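Local structure of ABC transporter, substrate binding protein (Mannopine) (5L9S) at residues Leu169-Ala174 and Val318-Ser323; Gln197-Asp202 and Lys215-Glu220; Ala262-Ala267 and Thr274-Lys279. The protein probably serves as the periplasmic receptor of an ABC transporter, capturing the opine mannopine for uptake, and is seen here open and unliganded. One frame throughout, in Å; residues are numbered along the deposited sequence.

In the fold
The three contacts lie apart in an open, ligand-free periplasmic binding protein: two join helices, the third a helix and a loop, and none touches another. Contact 1 closes a long loop of chain, tying the C-terminal helix 307-325 to helix 171-181, and both other contacts are nested inside that loop. Contact 2 joins the helices before and after strand 206-210 in the sequence, its centre about 30 Å from that of contact 1. Contact 3 follows contact 2 in series along the chain; their centres are about 27 Å apart, but their nearest atoms come within about 7 Å. Contacts 1 and 3 lie on opposite sides of the chain's centre, about 36 Å apart between centres.

Contact 1 of 3, residues Leu169-Ala174 and Val318-Ser323; sequences LDVDRA and VQRWNS
Arg320 reaches across to the first turn of helix 171-181, where Asp172 meets its guanidinium near the edge and Val171 lies over one face. The salt bridge rests on a single carboxylate oxygen: Asp172 OD1 is 2.7 Å from Arg320 NH1, and the same oxygen accepts a weak bond from Arg320 NH2 at 3.0 Å. This is no flat, paired grip, since NH1 comes to OD1 from above the carboxylate and the two planes are turned 43° apart. Val171 supplies the apolar half, its CG1 3.5 Å from Arg320 NH1 and displaced toward the rim of the guanidinium; a chi1 of -177° sets this methyl anti to the backbone N. Bends at chi2 and chi3 of Arg320 bring its end over to both residues. The contact joins the C-terminal helix 307-325 to helix 171-181 in what is, by family, a type 2 periplasmic binding protein fold. Asp170 is the N-cap of the latter helix, its OD1 taking a weak capping bond from Arg173 N at 3.3 Å. Asp172 thus sits in the first turn, where the positive helix end would probably favour its charge alongside the arginine. Further out, Arg173 forms a salt bridge with Asp159. Val171 also packs on Trp309 and Leu317, and Phe175 touches both Arg320 and Trp321, whose NE1 is hydrogen-bonded to Asn144 OD1.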
ATOM      1  N   LEU A 169      -6.327 -17.888  -0.447  1.00 59.33           N
ATOM      2  CA  LEU A 169      -7.719 -17.480  -0.242  1.00 57.36           C
ATOM      3  C   LEU A 169      -8.722 -18.503  -0.748  1.00 63.51           C
ATOM      4  O   LEU A 169      -8.660 -18.912  -1.913  1.00 64.54           O
ATOM      5  CB  LEU A 169      -8.039 -16.102  -0.867  1.00 54.77           C
ATOM      6  CG  LEU A 169      -7.214 -14.857  -0.501  1.00 54.58           C
ATOM      7  CD1 LEU A 169      -7.801 -13.626  -1.175  1.00 51.89           C
ATOM      8  CD2 LEU A 169      -7.192 -14.615   0.985  1.00 54.92           C
ATOM      9  N   ASP A 170      -9.672 -18.883   0.128  1.00 60.34           N
ATOM     10  CA  ASP A 170     -10.783 -19.790  -0.183  1.00 61.97           C
ATOM     11  C   ASP A 170     -11.855 -18.905  -0.868  1.00 66.96           C
ATOM     12  O   ASP A 170     -12.737 -18.357  -0.200  1.00 67.64           O
ATOM     13  CB  ASP A 170     -11.292 -20.421   1.130  1.00 64.00           C
ATOM     14  CG  ASP A 170     -12.365 -21.497   1.027  1.00 70.56           C
ATOM     15  OD1 ASP A 170     -12.978 -21.632  -0.053  1.00 69.86           O
ATOM     16  OD2 ASP A 170     -12.663 -22.129   2.058  1.00 76.25           O
ATOM     17  N   VAL A 171     -11.700 -18.695  -2.187  1.00 63.77           N
ATOM     18  CA  VAL A 171     -12.531 -17.824  -3.038  1.00 64.19           C
ATOM     19  C   VAL A 171     -14.023 -18.204  -3.012  1.00 71.49           C
ATOM     20  O   VAL A 171     -14.883 -17.315  -3.023  1.00 70.98           O
ATOM     21  CB  VAL A 171     -11.964 -17.751  -4.481  1.00 68.50           C
ATOM     22  CG1 VAL A 171     -12.773 -16.802  -5.363  1.00 68.02           C
ATOM     23  CG2 VAL A 171     -10.502 -17.314  -4.451  1.00 66.42           C
ATOM     24  N   ASP A 172     -14.319 -19.514  -2.951  1.00 70.77           N
ATOM     25  CA  ASP A 172     -15.691 -20.013  -2.880  1.00 73.15           C
ATOM     26  C   ASP A 172     -16.371 -19.583  -1.588  1.00 74.72           C
ATOM     27  O   ASP A 172     -17.502 -19.098  -1.629  1.00 75.97           O
ATOM     28  CB  ASP A 172     -15.730 -21.539  -3.064  1.00 78.58           C
ATOM     29  CG  ASP A 172     -15.415 -21.973  -4.485  1.00 97.87           C
ATOM     30  OD1 ASP A 172     -15.964 -21.361  -5.429  1.00 97.87           O
ATOM     31  OD2 ASP A 172     -14.650 -22.954  -4.654  1.00110.79           O
ATOM     32  N   ARG A 173     -15.654 -19.700  -0.452  1.00 67.35           N
ATOM     33  CA  ARG A 173     -16.126 -19.317   0.873  1.00 64.89           C
ATOM     34  C   ARG A 173     -16.270 -17.800   0.966  1.00 67.57           C
ATOM     35  O   ARG A 173     -17.298 -17.325   1.447  1.00 69.24           O
ATOM     36  CB  ARG A 173     -15.162 -19.851   1.932  1.00 60.25           C
ATOM     37  CG  ARG A 173     -15.611 -19.715   3.370  1.00 64.30           C
ATOM     38  CD  ARG A 173     -14.558 -20.336   4.262  1.00 66.95           C
ATOM     39  NE  ARG A 173     -14.687 -19.892   5.645  1.00 68.18           N
ATOM     40  CZ  ARG A 173     -13.965 -20.354   6.656  1.00 71.04           C
ATOM     41  NH1 ARG A 173     -13.022 -21.263   6.448  1.00 60.44           N
ATOM     42  NH2 ARG A 173     -14.153 -19.885   7.876  1.00 50.82           N
ATOM     43  N   ALA A 174     -15.254 -17.039   0.497  1.00 61.37           N
ATOM     44  CA  ALA A 174     -15.257 -15.575   0.496  1.00 58.39           C
ATOM     45  C   ALA A 174     -16.497 -14.981  -0.201  1.00 63.20           C
ATOM     46  O   ALA A 174     -17.105 -14.045   0.339  1.00 63.22           O
ATOM     47  CB  ALA A 174     -13.990 -15.053  -0.138  1.00 57.29           C
ATOM     48  N   VAL A 318     -10.641 -11.357 -11.104  1.00 69.74           N
ATOM     49  CA  VAL A 318     -11.278 -10.293 -11.902  1.00 69.49           C
ATOM     50  C   VAL A 318     -12.511 -10.860 -12.649  1.00 76.60           C
ATOM     51  O   VAL A 318     -13.585 -10.248 -12.606  1.00 76.60           O
ATOM     52  CB  VAL A 318     -10.251  -9.611 -12.848  1.00 71.91           C
ATOM     53  CG1 VAL A 318     -10.933  -8.665 -13.836  1.00 73.00           C
ATOM     54  CG2 VAL A 318      -9.178  -8.872 -12.052  1.00 68.15           C
ATOM     55  N   GLN A 319     -12.359 -12.056 -13.275  1.00 74.95           N
ATOM     56  CA  GLN A 319     -13.431 -12.755 -13.976  1.00 77.90           C
ATOM     57  C   GLN A 319     -14.587 -13.024 -12.999  1.00 79.84           C
ATOM     58  O   GLN A 319     -15.697 -12.530 -13.204  1.00 81.24           O
ATOM     59  CB  GLN A 319     -12.916 -14.090 -14.545  1.00 82.03           C
ATOM     60  CG  GLN A 319     -12.338 -14.046 -15.952  1.00105.34           C
ATOM     61  CD  GLN A 319     -12.133 -15.436 -16.536  1.00132.64           C
ATOM     62  OE1 GLN A 319     -12.146 -16.455 -15.825  1.00128.31           O
ATOM     63  NE2 GLN A 319     -11.962 -15.513 -17.857  1.00128.22           N
ATOM     64  N   ARG A 320     -14.295 -13.766 -11.914  1.00 72.91           N
ATOM     65  CA  ARG A 320     -15.238 -14.140 -10.874  1.00 71.76           C
ATOM     66  C   ARG A 320     -15.935 -12.962 -10.218  1.00 73.78           C
ATOM     67  O   ARG A 320     -17.109 -13.085  -9.898  1.00 75.19           O
ATOM     68  CB  ARG A 320     -14.553 -15.025  -9.833  1.00 68.87           C
ATOM     69  CG  ARG A 320     -14.767 -16.495 -10.101  1.00 76.45           C
ATOM     70  CD  ARG A 320     -15.545 -17.118  -8.974  1.00 76.63           C
ATOM     71  NE  ARG A 320     -14.721 -18.112  -8.304  1.00 76.95           N
ATOM     72  CZ  ARG A 320     -15.090 -18.806  -7.238  1.00 91.64           C
ATOM     73  NH1 ARG A 320     -14.263 -19.692  -6.700  1.00 90.67           N
ATOM     74  NH2 ARG A 320     -16.286 -18.613  -6.691  1.00 63.71           N
ATOM     75  N   TRP A 321     -15.237 -11.836 -10.021  1.00 68.02           N
ATOM     76  CA  TRP A 321     -15.810 -10.635  -9.394  1.00 66.63           C
ATOM     77  C   TRP A 321     -16.787  -9.905 -10.322  1.00 74.29           C
ATOM     78  O   TRP A 321     -17.909  -9.614  -9.900  1.00 74.94           O
ATOM     79  CB  TRP A 321     -14.706  -9.688  -8.889  1.00 61.72           C
ATOM     80  CG  TRP A 321     -15.213  -8.442  -8.219  1.00 61.11           C
ATOM     81  CD1 TRP A 321     -15.284  -7.193  -8.761  1.00 63.94           C
ATOM     82  CD2 TRP A 321     -15.713  -8.328  -6.878  1.00 59.56           C
ATOM     83  NE1 TRP A 321     -15.784  -6.302  -7.837  1.00 61.95           N
ATOM     84  CE2 TRP A 321     -16.076  -6.975  -6.679  1.00 62.52           C
ATOM     85  CE3 TRP A 321     -15.866  -9.231  -5.814  1.00 59.90           C
ATOM     86  CZ2 TRP A 321     -16.616  -6.512  -5.471  1.00 60.45           C
ATOM     87  CZ3 TRP A 321     -16.359  -8.757  -4.607  1.00 60.13           C
ATOM     88  CH2 TRP A 321     -16.742  -7.418  -4.451  1.00 59.97           C
ATOM     89  N   ASN A 322     -16.358  -9.608 -11.579  1.00 72.33           N
ATOM     90  CA  ASN A 322     -17.167  -8.901 -12.575  1.00 74.58           C
ATOM     91  C   ASN A 322     -18.467  -9.621 -12.850  1.00 82.98           C
ATOM     92  O   ASN A 322     -19.502  -8.970 -13.031  1.00 85.05           O
ATOM     93  CB  ASN A 322     -16.376  -8.654 -13.864  1.00 76.90           C
ATOM     94  CG  ASN A 322     -15.466  -7.425 -13.845  1.00 97.27           C
ATOM     95  OD1 ASN A 322     -15.254  -6.738 -12.811  1.00 74.19           O
ATOM     96  ND2 ASN A 322     -14.900  -7.132 -15.015  1.00 93.57           N
ATOM     97  N   SER A 323     -18.416 -10.971 -12.838  1.00 80.27           N
ATOM     98  CA  SER A 323     -19.552 -11.860 -13.021  1.00 83.07           C
ATOM     99  C   SER A 323     -20.484 -11.811 -11.803  1.00 86.48           C
ATOM    100  O   SER A 323     -21.702 -11.792 -11.983  1.00 88.97           O
ATOM    101  CB  SER A 323     -19.070 -13.288 -13.258  1.00 89.30           C
ATOM    102  OG  SER A 323     -18.389 -13.426 -14.494  1.00102.72           O
TER

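Contact 2 of 3, residues Gln197-Asp202 and Lys215-Glu220; sequences QAFRND and KALKAE
The Arg200 guanidinium receives the Glu220 carboxylate at its edge, the two planes 37° apart, while the Phe199 ring is approached obliquely by Leu217 CD2. These pairs join the ends of helices 192-200 and 211-219, consecutive helices joined through strand 206-210, in a fold of the periplasmic binding protein clan. Arg200 holds Glu220 side-on with two nitrogens. Arg200 NE bonds to Glu220 OE1 at 3.0 Å on the syn lone pair of that oxygen, and Arg200 NH1 to Glu220 OE2 at 3.0 Å in the straightest of the three bonds, 155°. Both acceptors lie close to the guanidinium plane, and the extended run of Arg200 from CG to NE carries the group across to the neighbouring helix. Gln197 OE1 also lies in that plane, at the edge. Next to the ion pair, Leu217 CD1 sits 3.9 Å from Phe199 CB, while Leu217 CD2 lies between the Phe199 ring and Arg200 CG, 4.0 Å from the latter. The aliphatic stem of the arginine therefore belongs to the apolar layer, its charged end to the salt bridge. Ile224 of strand 224-240 packs on both Phe199 and Leu217. A Schellman motif with positive phi at Asp202 follows helix 192-200, Asp202 N bonding back to Phe199 O at 3.0 Å. Glu220 OE1 accepts twice, from Arg200 NE and from Arg200 NH1, the second also at 3.0 Å.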
ATOM      1  N   GLN A 197     -17.228  11.345  -0.555  1.00 53.95           N
ATOM      2  CA  GLN A 197     -18.515  12.004  -0.831  1.00 55.73           C
ATOM      3  C   GLN A 197     -19.640  11.226  -0.122  1.00 58.41           C
ATOM      4  O   GLN A 197     -20.475  11.819   0.558  1.00 59.43           O
ATOM      5  CB  GLN A 197     -18.830  12.065  -2.340  1.00 58.78           C
ATOM      6  CG  GLN A 197     -17.815  12.754  -3.280  1.00 88.66           C
ATOM      7  CD  GLN A 197     -17.610  14.255  -3.158  1.00120.16           C
ATOM      8  OE1 GLN A 197     -16.543  14.777  -3.528  1.00112.49           O
ATOM      9  NE2 GLN A 197     -18.626  14.997  -2.705  1.00119.10           N
ATOM     10  N   ALA A 198     -19.648   9.892  -0.291  1.00 52.94           N
ATOM     11  CA  ALA A 198     -20.643   8.984   0.272  1.00 53.88           C
ATOM     12  C   ALA A 198     -20.699   9.091   1.795  1.00 59.08           C
ATOM     13  O   ALA A 198     -21.787   9.039   2.362  1.00 60.84           O
ATOM     14  CB  ALA A 198     -20.346   7.554  -0.155  1.00 52.98           C
ATOM     15  N   PHE A 199     -19.538   9.268   2.451  1.00 52.50           N
ATOM     16  CA  PHE A 199     -19.503   9.436   3.887  1.00 51.53           C
ATOM     17  C   PHE A 199     -20.064  10.815   4.288  1.00 57.51           C
ATOM     18  O   PHE A 199     -20.856  10.875   5.235  1.00 60.22           O
ATOM     19  CB  PHE A 199     -18.087   9.209   4.449  1.00 50.41           C
ATOM     20  CG  PHE A 199     -18.090   9.065   5.956  1.00 51.48           C
ATOM     21  CD1 PHE A 199     -18.012  10.196   6.790  1.00 54.11           C
ATOM     22  CD2 PHE A 199     -18.190   7.810   6.551  1.00 52.79           C
ATOM     23  CE1 PHE A 199     -18.039  10.064   8.179  1.00 54.02           C
ATOM     24  CE2 PHE A 199     -18.206   7.680   7.946  1.00 54.85           C
ATOM     25  CZ  PHE A 199     -18.136   8.807   8.746  1.00 52.64           C
ATOM     26  N   ARG A 200     -19.670  11.903   3.569  1.00 53.73           N
ATOM     27  CA  ARG A 200     -20.144  13.275   3.793  1.00 56.08           C
ATOM     28  C   ARG A 200     -21.659  13.344   3.698  1.00 65.62           C
ATOM     29  O   ARG A 200     -22.280  14.045   4.489  1.00 69.47           O
ATOM     30  CB  ARG A 200     -19.554  14.241   2.750  1.00 56.23           C
ATOM     31  CG  ARG A 200     -18.088  14.517   2.885  1.00 57.15           C
ATOM     32  CD  ARG A 200     -17.699  15.535   1.867  1.00 66.18           C
ATOM     33  NE  ARG A 200     -16.282  15.788   1.949  1.00 68.12           N
ATOM     34  CZ  ARG A 200     -15.484  15.894   0.898  1.00 77.94           C
ATOM     35  NH1 ARG A 200     -14.198  16.163   1.065  1.00 60.03           N
ATOM     36  NH2 ARG A 200     -15.954  15.681  -0.328  1.00 63.39           N
ATOM     37  N   ASN A 201     -22.246  12.635   2.720  1.00 63.70           N
ATOM     38  CA  ASN A 201     -23.686  12.588   2.457  1.00 67.63           C
ATOM     39  C   ASN A 201     -24.414  11.572   3.337  1.00 75.24           C
ATOM     40  O   ASN A 201     -25.639  11.505   3.309  1.00 77.86           O
ATOM     41  CB  ASN A 201     -23.938  12.316   0.971  1.00 65.25           C
ATOM     42  CG  ASN A 201     -23.463  13.437   0.081  1.00 77.29           C
ATOM     43  OD1 ASN A 201     -23.744  14.615   0.317  1.00 74.55           O
ATOM     44  ND2 ASN A 201     -22.713  13.101  -0.952  1.00 67.80           N
ATOM     45  N   ASP A 202     -23.656  10.806   4.139  1.00 72.37           N
ATOM     46  CA  ASP A 202     -24.131   9.764   5.050  1.00 73.88           C
ATOM     47  C   ASP A 202     -24.809   8.616   4.288  1.00 80.53           C
ATOM     48  O   ASP A 202     -25.873   8.137   4.687  1.00 82.99           O
ATOM     49  CB  ASP A 202     -25.016  10.348   6.180  1.00 79.35           C
ATOM     50  CG  ASP A 202     -25.080   9.481   7.431  1.00100.67           C
ATOM     51  OD1 ASP A 202     -24.033   8.879   7.799  1.00 99.24           O
ATOM     52  OD2 ASP A 202     -26.172   9.415   8.051  1.00113.36           O
ATOM     53  N   LYS A 215      -8.587   9.745   7.232  1.00 40.53           N
ATOM     54  CA  LYS A 215      -7.801  10.812   7.868  1.00 40.79           C
ATOM     55  C   LYS A 215      -8.301  12.168   7.440  1.00 45.38           C
ATOM     56  O   LYS A 215      -8.437  13.054   8.285  1.00 49.17           O
ATOM     57  CB  LYS A 215      -6.341  10.707   7.427  1.00 43.05           C
ATOM     58  CG  LYS A 215      -5.423  10.078   8.426  1.00 58.73           C
ATOM     59  CD  LYS A 215      -3.975  10.425   8.077  1.00 68.73           C
ATOM     60  CE  LYS A 215      -2.994   9.394   8.573  1.00 72.83           C
ATOM     61  NZ  LYS A 215      -3.024   8.109   7.817  1.00 79.39           N
ATOM     62  N   ALA A 216      -8.544  12.338   6.120  1.00 41.32           N
ATOM     63  CA  ALA A 216      -9.035  13.579   5.490  1.00 42.24           C
ATOM     64  C   ALA A 216     -10.417  13.930   6.003  1.00 45.92           C
ATOM     65  O   ALA A 216     -10.641  15.093   6.312  1.00 49.73           O
ATOM     66  CB  ALA A 216      -9.044  13.449   3.977  1.00 42.52           C
ATOM     67  N   LEU A 217     -11.307  12.926   6.195  1.00 39.30           N
ATOM     68  CA  LEU A 217     -12.657  13.133   6.738  1.00 40.31           C
ATOM     69  C   LEU A 217     -12.622  13.596   8.190  1.00 48.80           C
ATOM     70  O   LEU A 217     -13.408  14.483   8.553  1.00 54.02           O
ATOM     71  CB  LEU A 217     -13.543  11.881   6.589  1.00 39.01           C
ATOM     72  CG  LEU A 217     -14.091  11.606   5.177  1.00 42.21           C
ATOM     73  CD1 LEU A 217     -14.356  10.102   4.967  1.00 41.16           C
ATOM     74  CD2 LEU A 217     -15.342  12.456   4.892  1.00 41.22           C
ATOM     75  N   LYS A 218     -11.722  13.007   9.021  1.00 42.88           N
ATOM     76  CA  LYS A 218     -11.540  13.351  10.433  1.00 43.11           C
ATOM     77  C   LYS A 218     -11.017  14.771  10.542  1.00 47.68           C
ATOM     78  O   LYS A 218     -11.455  15.509  11.418  1.00 49.88           O
ATOM     79  CB  LYS A 218     -10.579  12.372  11.146  1.00 44.86           C
ATOM     80  CG  LYS A 218     -10.656  12.433  12.687  1.00 57.82           C
ATOM     81  CD  LYS A 218      -9.912  11.303  13.367  1.00 71.12           C
ATOM     82  CE  LYS A 218     -10.507  10.928  14.703  1.00 87.99           C
ATOM     83  NZ  LYS A 218     -10.390   9.467  14.967  1.00 96.48           N
ATOM     84  N   ALA A 219     -10.093  15.155   9.641  1.00 43.73           N
ATOM     85  CA  ALA A 219      -9.488  16.492   9.567  1.00 43.97           C
ATOM     86  C   ALA A 219     -10.521  17.544   9.133  1.00 49.15           C
ATOM     87  O   ALA A 219     -10.383  18.703   9.513  1.00 51.43           O
ATOM     88  CB  ALA A 219      -8.306  16.471   8.604  1.00 43.29           C
ATOM     89  N   GLU A 220     -11.568  17.134   8.358  1.00 44.94           N
ATOM     90  CA  GLU A 220     -12.685  18.001   7.909  1.00 45.55           C
ATOM     91  C   GLU A 220     -13.721  18.174   9.024  1.00 49.23           C
ATOM     92  O   GLU A 220     -14.621  19.005   8.901  1.00 51.78           O
ATOM     93  CB  GLU A 220     -13.353  17.461   6.640  1.00 45.91           C
ATOM     94  CG  GLU A 220     -12.548  17.665   5.367  1.00 48.97           C
ATOM     95  CD  GLU A 220     -13.135  16.978   4.139  1.00 74.66           C
ATOM     96  OE1 GLU A 220     -14.360  17.096   3.910  1.00 91.50           O
ATOM     97  OE2 GLU A 220     -12.371  16.301   3.413  1.00 62.62           O
TER

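Contact 3 of 3, residues Ala262-Ala267 and Thr274-Lys279; sequences AAQAKA and TPPSQK
Gln264 projects from helix 261-271 into the Pro275-Pro276-Ser277 turn and carries the contact almost alone. Its CB lies 3.7 Å from Pro275 CB, so the base of the side chain rests against the first proline. From CG onward the chain is extended (chi2 -179°), which carries the amide to Pro276 and Ser277. Gln264 CD passes 3.7 Å from Ser277 CB and 4.0 Å from Pro276 CG, with Gln264 and Pro276 crossing obliquely. At the tip the assignment of oxygen and nitrogen is doubtful, because the amide is probably turned over in the model. The atom built as NE2 of Gln264 stands 3.1 Å from Ser277 N, which could be a hydrogen bond with the group reversed. Whichever atom it is, the amide is hemmed in by Pro275 CB, Pro276 CD and Ser277 CB. All four residues are buried, and Trp257 of helix 247-258 packs on both Gln264 and Pro276, while Ala280 touches both Gln264 and Pro275. Ser277 turns its CB toward Gln264 but uses its hydroxyl otherwise: OG, anti to the backbone N (chi1 172°), is hydrogen-bonded to Asp93 OD2, and it also makes a weak bond with Ala280 N. Asp93 OD1 in turn accepts from Lys279 N, and the backbone of Pro276 is hydrogen-bonded to the backbone of Leu95. Helix 261-271 is followed by a connection closed by the Cys268-Cys273 disulfide, then a Pro-Pro-Ser sequence in which Ser277 is the N-cap of helix 278-283.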
ATOM      1  N   ALA A 262      14.988   9.051   9.699  1.00 48.23           N
ATOM      2  CA  ALA A 262      14.609  10.470   9.652  1.00 47.10           C
ATOM      3  C   ALA A 262      14.011  10.838   8.301  1.00 50.43           C
ATOM      4  O   ALA A 262      12.998  11.545   8.246  1.00 50.13           O
ATOM      5  CB  ALA A 262      15.811  11.346   9.956  1.00 50.08           C
ATOM      6  N   ALA A 263      14.630  10.330   7.216  1.00 46.28           N
ATOM      7  CA  ALA A 263      14.209  10.518   5.830  1.00 44.99           C
ATOM      8  C   ALA A 263      12.819   9.885   5.648  1.00 47.05           C
ATOM      9  O   ALA A 263      11.889  10.569   5.209  1.00 46.08           O
ATOM     10  CB  ALA A 263      15.218   9.866   4.886  1.00 46.52           C
ATOM     11  N   GLN A 264      12.671   8.608   6.059  1.00 42.44           N
ATOM     12  CA  GLN A 264      11.416   7.849   6.000  1.00 40.23           C
ATOM     13  C   GLN A 264      10.292   8.513   6.782  1.00 45.84           C
ATOM     14  O   GLN A 264       9.193   8.606   6.256  1.00 47.33           O
ATOM     15  CB  GLN A 264      11.603   6.412   6.503  1.00 41.40           C
ATOM     16  CG  GLN A 264      12.640   5.591   5.751  1.00 44.69           C
ATOM     17  CD  GLN A 264      12.708   4.214   6.327  1.00 47.76           C
ATOM     18  OE1 GLN A 264      13.771   3.577   6.421  1.00 42.54           O
ATOM     19  NE2 GLN A 264      11.598   3.779   6.842  1.00 36.57           N
ATOM     20  N   ALA A 265      10.554   8.966   8.032  1.00 42.63           N
ATOM     21  CA  ALA A 265       9.583   9.611   8.918  1.00 41.18           C
ATOM     22  C   ALA A 265       9.126  10.963   8.346  1.00 48.08           C
ATOM     23  O   ALA A 265       7.936  11.277   8.413  1.00 47.30           O
ATOM     24  CB  ALA A 265      10.186   9.807  10.291  1.00 43.02           C
ATOM     25  N   LYS A 266      10.061  11.757   7.778  1.00 45.98           N
ATOM     26  CA  LYS A 266       9.733  13.050   7.187  1.00 46.20           C
ATOM     27  C   LYS A 266       8.807  12.837   5.972  1.00 49.38           C
ATOM     28  O   LYS A 266       7.750  13.472   5.901  1.00 48.66           O
ATOM     29  CB  LYS A 266      11.024  13.805   6.802  1.00 50.09           C
ATOM     30  CG  LYS A 266      10.789  15.208   6.277  1.00 48.03           C
ATOM     31  CD  LYS A 266      12.071  15.850   5.777  1.00 65.35           C
ATOM     32  CE  LYS A 266      11.825  17.023   4.845  1.00 82.91           C
ATOM     33  NZ  LYS A 266      11.002  18.097   5.475  1.00 95.47           N
ATOM     34  N   ALA A 267       9.190  11.923   5.051  1.00 45.34           N
ATOM     35  CA  ALA A 267       8.389  11.599   3.872  1.00 45.12           C
ATOM     36  C   ALA A 267       7.011  11.010   4.257  1.00 47.65           C
ATOM     37  O   ALA A 267       6.000  11.385   3.661  1.00 47.13           O
ATOM     38  CB  ALA A 267       9.151  10.647   2.949  1.00 46.18           C
ATOM     39  N   THR A 274       2.886   4.370   6.275  1.00 41.24           N
ATOM     40  CA  THR A 274       3.680   3.580   7.202  1.00 39.49           C
ATOM     41  C   THR A 274       5.054   3.322   6.576  1.00 43.89           C
ATOM     42  O   THR A 274       5.126   2.598   5.581  1.00 45.56           O
ATOM     43  CB  THR A 274       2.894   2.307   7.574  1.00 42.63           C
ATOM     44  OG1 THR A 274       1.729   2.718   8.290  1.00 47.32           O
ATOM     45  CG2 THR A 274       3.695   1.310   8.412  1.00 38.89           C
ATOM     46  N   PRO A 275       6.149   3.877   7.135  1.00 40.38           N
ATOM     47  CA  PRO A 275       7.489   3.591   6.583  1.00 41.31           C
ATOM     48  C   PRO A 275       7.960   2.177   6.958  1.00 44.31           C
ATOM     49  O   PRO A 275       7.456   1.652   7.970  1.00 43.99           O
ATOM     50  CB  PRO A 275       8.377   4.681   7.213  1.00 44.12           C
ATOM     51  CG  PRO A 275       7.709   5.028   8.474  1.00 47.77           C
ATOM     52  CD  PRO A 275       6.231   4.759   8.318  1.00 42.48           C
ATOM     53  N   PRO A 276       8.931   1.554   6.208  1.00 39.87           N
ATOM     54  CA  PRO A 276       9.372   0.192   6.564  1.00 40.18           C
ATOM     55  C   PRO A 276      10.168   0.067   7.871  1.00 47.22           C
ATOM     56  O   PRO A 276      10.308  -1.029   8.378  1.00 47.71           O
ATOM     57  CB  PRO A 276      10.202  -0.231   5.341  1.00 42.17           C
ATOM     58  CG  PRO A 276      10.754   1.037   4.814  1.00 46.77           C
ATOM     59  CD  PRO A 276       9.616   2.010   4.979  1.00 41.10           C
ATOM     60  N   SER A 277      10.725   1.178   8.380  1.00 45.43           N
ATOM     61  CA  SER A 277      11.523   1.222   9.598  1.00 45.96           C
ATOM     62  C   SER A 277      10.629   1.374  10.825  1.00 48.05           C
ATOM     63  O   SER A 277       9.726   2.201  10.836  1.00 45.24           O
ATOM     64  CB  SER A 277      12.547   2.356   9.511  1.00 49.91           C
ATOM     65  OG  SER A 277      13.254   2.596  10.714  1.00 60.33           O
ATOM     66  N   GLN A 278      10.881   0.575  11.856  1.00 47.60           N
ATOM     67  CA  GLN A 278      10.152   0.643  13.124  1.00 47.54           C
ATOM     68  C   GLN A 278      10.528   1.919  13.905  1.00 52.64           C
ATOM     69  O   GLN A 278       9.665   2.503  14.578  1.00 53.53           O
ATOM     70  CB  GLN A 278      10.406  -0.616  13.934  1.00 50.07           C
ATOM     71  CG  GLN A 278       9.772  -1.826  13.257  1.00 59.27           C
ATOM     72  CD  GLN A 278       9.868  -3.052  14.106  1.00 73.94           C
ATOM     73  OE1 GLN A 278       9.206  -3.168  15.151  1.00 62.61           O
ATOM     74  NE2 GLN A 278      10.713  -3.983  13.682  1.00 69.94           N
ATOM     75  N   LYS A 279      11.794   2.370  13.761  1.00 48.27           N
ATOM     76  CA  LYS A 279      12.305   3.588  14.361  1.00 49.83           C
ATOM     77  C   LYS A 279      11.619   4.784  13.740  1.00 54.79           C
ATOM     78  O   LYS A 279      11.254   5.689  14.481  1.00 56.43           O
ATOM     79  CB  LYS A 279      13.844   3.701  14.206  1.00 55.32           C
ATOM     80  CG  LYS A 279      14.501   4.769  15.080  1.00 72.27           C
ATOM     81  CD  LYS A 279      15.814   4.276  15.672  1.00 87.82           C
ATOM     82  CE  LYS A 279      16.046   4.827  17.068  1.00101.64           C
ATOM     83  NZ  LYS A 279      16.675   6.175  17.058  1.00107.46           N
TER